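Local coordinates for protein extracellular ligand-binding receptor (Rhodopseudomonas palustris, PDB 3SG0) that probably serves as the periplasmic solute-binding component of a transport system, binding aromatic acids such as benzoylformate (phenylglyoxylate), at residues I145-I150 / Y176-A181; E27-I32 / T64-D69. All coordinates share one frame; numbering follows the deposited sequence. Where two conformers were deposited one is given.

Interaction 1: residues I145-I150 / Y176-A181; sequences IMAEAI and YKVLAA
Val178 and Ala147 meet where helices 143-156 and 170-186 pass one another, and the pair illustrates how a small residue on one helix lets a branched one on the next come close. The CB of Ala147 points toward the facing helix and lies 3.6 Å from Val178 CG1, with Val178 CB just behind it. These are also the two residues whose CA atoms come nearest across the contact, 6.3 Å apart. In Val178 the CG1 methyl is anti to the backbone N (chi1 174°), which drives this branch, rather than CG2, between Ala147 and the carboxylate end of Glu148.

Leu179 takes the next position along the second helix. Its CA-CB bond slants past the partner helix, but CD2 turns back and rests 3.7 Å from Ala147 O, a carbonyl of the facing backbone. The same methyl makes a looser contact with Ile150 CG2, while Leu190 of strand 189-196 packs against the leucine from outside the pair.

On the other flank a bend at chi2 (-70°) turns the Glu148 carboxylate back across Val178 at roughly a right angle, and OE2 lies 3.5 Å from CG1. In this conformer, one of two modelled, OE2 also receives a hydrogen bond of 2.8 Å from a water, which gives its second proton to Val178 O, likewise 2.8 Å away. The water then bridges two helices that share no direct hydrogen bond between these segments, though the link may not be permanent.

The short helix segments approach to 9.0 Å between axes and cross at -39°. Helix-helix packing of this kind, with alanine at the crossing, joins here the helices that precede and follow strand 161-167 in an alpha/beta lobe of a periplasmic binding protein of the leucine-binding family.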
ATOM      1  N   ILE A 145      -9.455  -6.957   3.290  1.00  9.59           N
ATOM      2  CA  ILE A 145      -9.635  -7.876   2.171  1.00 10.73           C
ATOM      3  C   ILE A 145      -8.505  -8.899   2.149  1.00  9.82           C
ATOM      4  O   ILE A 145      -8.725 -10.102   1.996  1.00 10.77           O
ATOM      5  CB  ILE A 145      -9.651  -7.112   0.829  1.00 10.67           C
ATOM      6  CG1 ILE A 145     -10.831  -6.139   0.775  1.00 13.01           C
ATOM      7  CG2 ILE A 145      -9.686  -8.078  -0.349  1.00 12.59           C
ATOM      8  CD1 ILE A 145     -10.744  -5.138  -0.369  1.00 13.34           C
HETATM    9  N   MSE A 146      -7.283  -8.410   2.304  1.00  9.74           N
HETATM   10  CA  MSE A 146      -6.119  -9.278   2.286  1.00  9.27           C
HETATM   11  C   MSE A 146      -6.085 -10.200   3.498  1.00  9.46           C
HETATM   12  O   MSE A 146      -5.747 -11.381   3.379  1.00 10.53           O
HETATM   13  CB  MSE A 146      -4.837  -8.447   2.205  1.00  9.63           C
HETATM   14  CG  MSE A 146      -4.755  -7.594   0.939  1.00 11.24           C
HETATM   15 SE   MSE A 146      -4.702  -8.687  -0.690  0.59 12.36          SE
HETATM   16  CE  MSE A 146      -5.060  -7.355  -2.040  1.00 11.23           C
ATOM     17  N   ALA A 147      -6.434  -9.665   4.666  1.00  9.41           N
ATOM     18  CA  ALA A 147      -6.444 -10.453   5.895  1.00 10.37           C
ATOM     19  C   ALA A 147      -7.466 -11.584   5.803  1.00 12.26           C
ATOM     20  O   ALA A 147      -7.209 -12.704   6.250  1.00 11.82           O
ATOM     21  CB  ALA A 147      -6.732  -9.566   7.086  1.00 11.33           C
ATOM     22  N   GLU A 148      -8.628 -11.308   5.223  1.00 11.92           N
ATOM     23  CA  GLU A 148      -9.627 -12.355   5.049  0.61 11.75           C
ATOM     24  C   GLU A 148      -9.105 -13.446   4.122  1.00 11.95           C
ATOM     25  O   GLU A 148      -9.273 -14.637   4.402  1.00 12.90           O
ATOM     26  CB  GLU A 148     -10.940 -11.781   4.517  0.61 14.45           C
ATOM     27  CG  GLU A 148     -11.680 -10.886   5.500  0.61 16.08           C
ATOM     28  CD  GLU A 148     -12.282 -11.642   6.674  0.61 25.29           C
ATOM     29  OE1 GLU A 148     -12.227 -12.890   6.680  0.61 30.19           O
ATOM     30  OE2 GLU A 148     -12.816 -10.986   7.593  0.61 20.53           O
ATOM     31  N   ALA A 149      -8.458 -13.051   3.033  1.00 11.84           N
ATOM     32  CA  ALA A 149      -7.953 -14.020   2.065  1.00 13.47           C
ATOM     33  C   ALA A 149      -6.829 -14.894   2.632  1.00 12.82           C
ATOM     34  O   ALA A 149      -6.805 -16.110   2.431  1.00 13.65           O
ATOM     35  CB  ALA A 149      -7.493 -13.313   0.797  1.00 13.58           C
ATOM     36  N   ILE A 150      -5.886 -14.281   3.336  1.00 11.41           N
ATOM     37  CA  ILE A 150      -4.793 -15.054   3.911  1.00 12.19           C
ATOM     38  C   ILE A 150      -5.294 -15.941   5.054  1.00 12.62           C
ATOM     39  O   ILE A 150      -4.826 -17.071   5.212  1.00 13.34           O
ATOM     40  CB  ILE A 150      -3.589 -14.153   4.330  1.00 11.29           C
ATOM     41  CG1 ILE A 150      -2.331 -15.001   4.549  1.00 12.82           C
ATOM     42  CG2 ILE A 150      -3.915 -13.308   5.558  1.00 12.35           C
ATOM     43  CD1 ILE A 150      -1.842 -15.718   3.298  1.00 13.91           C
ATOM     44  N   TYR A 176      -4.283  -7.865  12.819  1.00 10.83           N
ATOM     45  CA  TYR A 176      -4.618  -8.624  14.010  1.00 11.01           C
ATOM     46  C   TYR A 176      -6.126  -8.669  14.237  1.00 11.29           C
ATOM     47  O   TYR A 176      -6.700  -9.732  14.515  1.00 12.68           O
ATOM     48  CB  TYR A 176      -3.941  -8.058  15.252  1.00 12.52           C
ATOM     49  CG  TYR A 176      -4.279  -8.886  16.462  1.00 13.28           C
ATOM     50  CD1 TYR A 176      -3.619 -10.081  16.702  1.00 14.23           C
ATOM     51  CD2 TYR A 176      -5.305  -8.517  17.323  1.00 15.96           C
ATOM     52  CE1 TYR A 176      -3.938 -10.868  17.792  1.00 15.98           C
ATOM     53  CE2 TYR A 176      -5.630  -9.300  18.419  1.00 19.45           C
ATOM     54  CZ  TYR A 176      -4.944 -10.471  18.640  1.00 16.42           C
ATOM     55  OH  TYR A 176      -5.264 -11.254  19.729  1.00 21.06           O
ATOM     56  N   LYS A 177      -6.785  -7.524  14.137  1.00 11.95           N
ATOM     57  CA  LYS A 177      -8.202  -7.495  14.475  1.00 13.60           C
ATOM     58  C   LYS A 177      -9.039  -8.362  13.540  1.00 13.64           C
ATOM     59  O   LYS A 177      -9.963  -9.054  13.986  1.00 13.94           O
ATOM     60  CB  LYS A 177      -8.730  -6.061  14.565  1.00 20.13           C
ATOM     61  CG  LYS A 177      -9.089  -5.393  13.255  1.00 29.37           C
ATOM     62  CD  LYS A 177      -9.827  -4.089  13.542  1.00 34.42           C
ATOM     63  CE  LYS A 177     -10.097  -3.288  12.279  1.00 35.98           C
ATOM     64  NZ  LYS A 177     -10.614  -1.921  12.595  1.00 33.60           N
ATOM     65  N   VAL A 178      -8.720  -8.347  12.251  1.00 12.68           N
ATOM     66  CA  VAL A 178      -9.479  -9.148  11.295  1.00 13.10           C
ATOM     67  C   VAL A 178      -9.191 -10.638  11.449  1.00 13.57           C
ATOM     68  O   VAL A 178     -10.116 -11.461  11.439  1.00 15.01           O
ATOM     69  CB  VAL A 178      -9.240  -8.672   9.848  1.00 13.07           C
ATOM     70  CG1 VAL A 178      -9.910  -9.607   8.848  1.00 16.46           C
ATOM     71  CG2 VAL A 178      -9.759  -7.259   9.693  1.00 15.32           C
ATOM     72  N   LEU A 179      -7.923 -10.991  11.616  1.00 13.28           N
ATOM     73  CA  LEU A 179      -7.561 -12.386  11.848  1.00 13.76           C
ATOM     74  C   LEU A 179      -8.157 -12.919  13.147  1.00 15.14           C
ATOM     75  O   LEU A 179      -8.675 -14.038  13.186  1.00 16.67           O
ATOM     76  CB  LEU A 179      -6.042 -12.561  11.860  1.00 14.52           C
ATOM     77  CG  LEU A 179      -5.346 -12.363  10.517  1.00 13.79           C
ATOM     78  CD1 LEU A 179      -3.842 -12.292  10.716  1.00 15.57           C
ATOM     79  CD2 LEU A 179      -5.716 -13.488   9.562  1.00 18.46           C
ATOM     80  N   ALA A 180      -8.088 -12.125  14.211  1.00 14.08           N
ATOM     81  CA  ALA A 180      -8.641 -12.545  15.495  1.00 16.70           C
ATOM     82  C   ALA A 180     -10.146 -12.792  15.408  1.00 16.54           C
ATOM     83  O   ALA A 180     -10.661 -13.752  15.992  1.00 18.88           O
ATOM     84  CB  ALA A 180      -8.328 -11.521  16.568  1.00 16.15           C
ATOM     85  N   ALA A 181     -10.860 -11.935  14.690  1.00 17.35           N
ATOM     86  CA  ALA A 181     -12.303 -12.096  14.556  1.00 18.89           C
ATOM     87  C   ALA A 181     -12.655 -13.319  13.714  1.00 20.39           C
ATOM     88  O   ALA A 181     -13.655 -13.995  13.976  1.00 22.06           O
ATOM     89  CB  ALA A 181     -12.928 -10.841  13.971  1.00 21.06           C
TER
HETATM   90  O   HOH W   1     -12.708 -11.025  10.373  1.00 19.00           O

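Interaction 2: residues E27-I32 / T64-D69; sequences EIKIGI and TYFALD
Thr64 and Glu27 open the pairing with a side-chain bond: Thr64 OG1 donates to Glu27 OE1 over 2.7 Å, and OE1 accepts with its anti lone pair, away from the other oxygen. The glutamate reaches it by placing CG between its backbone N and carbonyl carbon (chi1 74°) and then bending at chi2.

From there the backbones run parallel, and each bond hands over to the next. Thr64 N donates to Ile28 O, and Ile30 N returns a bond to Thr64 O; both are 2.9 Å long and nearly straight. Phe66 N then reaches Ile30 O at the same length. Ile32 N closes on Phe66 O at 2.8 Å from a position tilted 28° out of the carbonyl plane, and Leu68 N ends the series at Ile32 O. Four of these carbonyls do further work: Thr64 O, Ile30 O, Phe66 O and Ile32 O each also receive a CA-H...O contact, that to Thr64 O coming from Lys29 CA. Lys29 N, turned away from strand 61-69, is bonded to Asp91 OD2.

Side chains pair above and below this network. Ile30 lies alongside Tyr65, pointing the same way, with its CB 3.6 Å from Tyr65 CD1; Ile32 CD1 approaches the same ring more loosely. The phenol OH is satisfied by Pro55 O. On the face of Lys29 and Phe66, the extended lysine passes the ring edge, its CG 3.8 Å from Phe66 CE2.

The 28-34 strand uses its other edge to bond the 92-94 strand, through Gly31 with Val92 and Ile94, so it is an inner strand of the mixed sheet. Met315 and Leu311 of helix 306-328 pack on the Ile30, Ile32 and Tyr65 face, whereas helix 74-86 supplies Leu84 to Phe66 and Leu68 on the reverse.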
ATOM      1  N   GLU A  27      -0.736  26.158 -13.883  1.00 21.09           N
ATOM      2  CA  GLU A  27      -0.802  24.840 -14.497  1.00 19.00           C
ATOM      3  C   GLU A  27      -1.385  23.901 -13.452  1.00 13.27           C
ATOM      4  O   GLU A  27      -1.684  24.336 -12.345  1.00 16.65           O
ATOM      5  CB  GLU A  27       0.595  24.374 -14.913  1.00 24.75           C
ATOM      6  CG  GLU A  27       1.502  23.932 -13.761  1.00 25.61           C
ATOM      7  CD  GLU A  27       2.322  25.059 -13.148  1.00 29.13           C
ATOM      8  OE1 GLU A  27       3.418  24.771 -12.619  1.00 24.54           O
ATOM      9  OE2 GLU A  27       1.876  26.225 -13.185  1.00 32.95           O
ATOM     10  N   ILE A  28      -1.541  22.625 -13.790  1.00 12.47           N
ATOM     11  CA  ILE A  28      -1.987  21.642 -12.807  1.00 11.50           C
ATOM     12  C   ILE A  28      -0.823  21.329 -11.874  1.00 11.96           C
ATOM     13  O   ILE A  28       0.308  21.136 -12.325  1.00 13.10           O
ATOM     14  CB  ILE A  28      -2.491  20.370 -13.493  1.00 11.16           C
ATOM     15  CG1 ILE A  28      -3.723  20.693 -14.344  1.00 13.22           C
ATOM     16  CG2 ILE A  28      -2.817  19.310 -12.461  1.00 12.05           C
ATOM     17  CD1 ILE A  28      -4.176  19.559 -15.240  1.00 14.83           C
ATOM     18  N   LYS A  29      -1.095  21.289 -10.573  1.00 10.59           N
ATOM     19  CA  LYS A  29      -0.045  21.051  -9.582  1.00 10.56           C
ATOM     20  C   LYS A  29      -0.414  19.888  -8.693  1.00 10.02           C
ATOM     21  O   LYS A  29      -1.531  19.823  -8.172  1.00 11.10           O
ATOM     22  CB  LYS A  29       0.178  22.297  -8.735  1.00 13.26           C
ATOM     23  CG  LYS A  29       0.680  23.496  -9.513  1.00 13.57           C
ATOM     24  CD  LYS A  29       0.864  24.679  -8.586  1.00 20.45           C
ATOM     25  CE  LYS A  29       1.512  25.849  -9.298  1.00 26.50           C
ATOM     26  NZ  LYS A  29       1.896  26.916  -8.330  1.00 32.49           N
ATOM     27  N   ILE A  30       0.515  18.953  -8.540  1.00  9.68           N
ATOM     28  CA  ILE A  30       0.287  17.747  -7.760  1.00  9.45           C
ATOM     29  C   ILE A  30       1.332  17.713  -6.656  1.00  8.68           C
ATOM     30  O   ILE A  30       2.537  17.777  -6.941  1.00 10.28           O
ATOM     31  CB  ILE A  30       0.461  16.486  -8.628  1.00 10.06           C
ATOM     32  CG1 ILE A  30      -0.425  16.531  -9.878  1.00 11.62           C
ATOM     33  CG2 ILE A  30       0.224  15.230  -7.804  1.00 10.85           C
ATOM     34  CD1 ILE A  30      -1.896  16.453  -9.614  1.00 12.49           C
ATOM     35  N   GLY A  31       0.897  17.641  -5.404  1.00  8.64           N
ATOM     36  CA  GLY A  31       1.816  17.539  -4.282  1.00  9.28           C
ATOM     37  C   GLY A  31       1.924  16.109  -3.810  1.00  9.27           C
ATOM     38  O   GLY A  31       0.914  15.406  -3.757  1.00 10.81           O
ATOM     39  N   ILE A  32       3.127  15.676  -3.454  1.00  8.45           N
ATOM     40  CA  ILE A  32       3.348  14.310  -3.000  1.00  9.00           C
ATOM     41  C   ILE A  32       4.214  14.332  -1.748  1.00  8.51           C
ATOM     42  O   ILE A  32       5.247  15.004  -1.718  1.00  9.49           O
ATOM     43  CB  ILE A  32       4.065  13.465  -4.080  1.00  9.16           C
ATOM     44  CG1 ILE A  32       3.404  13.637  -5.451  1.00  9.77           C
ATOM     45  CG2 ILE A  32       4.081  12.001  -3.677  1.00 10.75           C
ATOM     46  CD1 ILE A  32       4.225  13.052  -6.600  1.00 11.52           C
ATOM     47  N   THR A  64       2.848  19.955 -12.962  1.00 12.62           N
ATOM     48  CA  THR A  64       4.069  20.071 -12.182  1.00 12.21           C
ATOM     49  C   THR A  64       3.896  19.283 -10.886  1.00 11.49           C
ATOM     50  O   THR A  64       2.865  19.403 -10.215  1.00 11.87           O
ATOM     51  CB  THR A  64       4.340  21.535 -11.834  1.00 13.77           C
ATOM     52  OG1 THR A  64       4.480  22.293 -13.044  1.00 16.74           O
ATOM     53  CG2 THR A  64       5.612  21.663 -11.002  1.00 17.48           C
ATOM     54  N   TYR A  65       4.908  18.494 -10.531  1.00 11.48           N
ATOM     55  CA  TYR A  65       4.892  17.677  -9.325  1.00 10.84           C
ATOM     56  C   TYR A  65       5.816  18.280  -8.284  1.00 11.11           C
ATOM     57  O   TYR A  65       6.924  18.724  -8.605  1.00 13.06           O
ATOM     58  CB  TYR A  65       5.353  16.257  -9.653  1.00 11.86           C
ATOM     59  CG  TYR A  65       4.464  15.596 -10.675  1.00 11.55           C
ATOM     60  CD1 TYR A  65       3.302  14.947 -10.285  1.00 11.73           C
ATOM     61  CD2 TYR A  65       4.760  15.644 -12.033  1.00 13.08           C
ATOM     62  CE1 TYR A  65       2.467  14.356 -11.205  1.00 11.64           C
ATOM     63  CE2 TYR A  65       3.923  15.051 -12.967  1.00 13.27           C
ATOM     64  CZ  TYR A  65       2.779  14.408 -12.542  1.00 12.47           C
ATOM     65  OH  TYR A  65       1.929  13.813 -13.447  1.00 14.63           O
ATOM     66  N   PHE A  66       5.357  18.288  -7.038  1.00 10.31           N
ATOM     67  CA  PHE A  66       6.129  18.782  -5.907  1.00 10.75           C
ATOM     68  C   PHE A  66       6.224  17.668  -4.896  1.00 10.17           C
ATOM     69  O   PHE A  66       5.256  17.406  -4.181  1.00 12.45           O
ATOM     70  CB  PHE A  66       5.410  19.968  -5.275  1.00 12.75           C
ATOM     71  CG  PHE A  66       5.204  21.117  -6.215  1.00 13.22           C
ATOM     72  CD1 PHE A  66       6.117  22.159  -6.260  1.00 15.68           C
ATOM     73  CD2 PHE A  66       4.107  21.159  -7.061  1.00 14.18           C
ATOM     74  CE1 PHE A  66       5.938  23.226  -7.128  1.00 19.78           C
ATOM     75  CE2 PHE A  66       3.921  22.223  -7.932  1.00 18.71           C
ATOM     76  CZ  PHE A  66       4.841  23.257  -7.964  1.00 19.14           C
ATOM     77  N   ALA A  67       7.374  17.001  -4.839  1.00 11.04           N
ATOM     78  CA  ALA A  67       7.558  15.812  -4.019  1.00 11.84           C
ATOM     79  C   ALA A  67       8.432  16.112  -2.807  1.00 11.36           C
ATOM     80  O   ALA A  67       9.487  16.741  -2.935  1.00 14.23           O
ATOM     81  CB  ALA A  67       8.182  14.702  -4.853  1.00 15.24           C
ATOM     82  N   LEU A  68       7.996  15.659  -1.639  1.00  9.80           N
ATOM     83  CA  LEU A  68       8.682  15.911  -0.377  1.00 11.14           C
ATOM     84  C   LEU A  68       8.807  14.628   0.419  1.00  9.60           C
ATOM     85  O   LEU A  68       7.880  13.820   0.464  1.00 11.24           O
ATOM     86  CB  LEU A  68       7.917  16.942   0.458  1.00 11.46           C
ATOM     87  CG  LEU A  68       7.784  18.346  -0.132  1.00 12.22           C
ATOM     88  CD1 LEU A  68       6.800  19.192   0.666  1.00 14.40           C
ATOM     89  CD2 LEU A  68       9.146  19.023  -0.200  1.00 14.59           C
ATOM     90  N   ASP A  69       9.950  14.449   1.068  1.00 10.19           N
ATOM     91  CA  ASP A  69      10.169  13.323   1.962  1.00  8.89           C
ATOM     92  C   ASP A  69       9.578  13.656   3.332  1.00  8.57           C
ATOM     93  O   ASP A  69       9.834  14.732   3.882  1.00 10.41           O
ATOM     94  CB  ASP A  69      11.680  13.095   2.078  1.00  9.91           C
ATOM     95  CG  ASP A  69      12.065  11.905   2.943  1.00  9.89           C
ATOM     96  OD1 ASP A  69      11.210  11.069   3.306  1.00  9.53           O
ATOM     97  OD2 ASP A  69      13.277  11.810   3.244  1.00 10.85           O
TER

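From the N terminus, interaction 2 comes first: strand 28-34 leads through helix 41-50 and hairpin strand 57-58 before strand 61-69 returns beside it, closing a loop of 31 intervening residues. The chain then builds the rest of that sheet out to strand 136-138. Only afterwards does interaction 1 open, where helix 143-156, strand 161-167 and helix 170-186 follow in order and 25 residues separate its segments. The two loops therefore stand in series, neither enclosing nor crossing the other. Their centres lie 35 Å apart, on opposite sides of the chain's centre, one in each lobe, with bound benzoylformate in the region between.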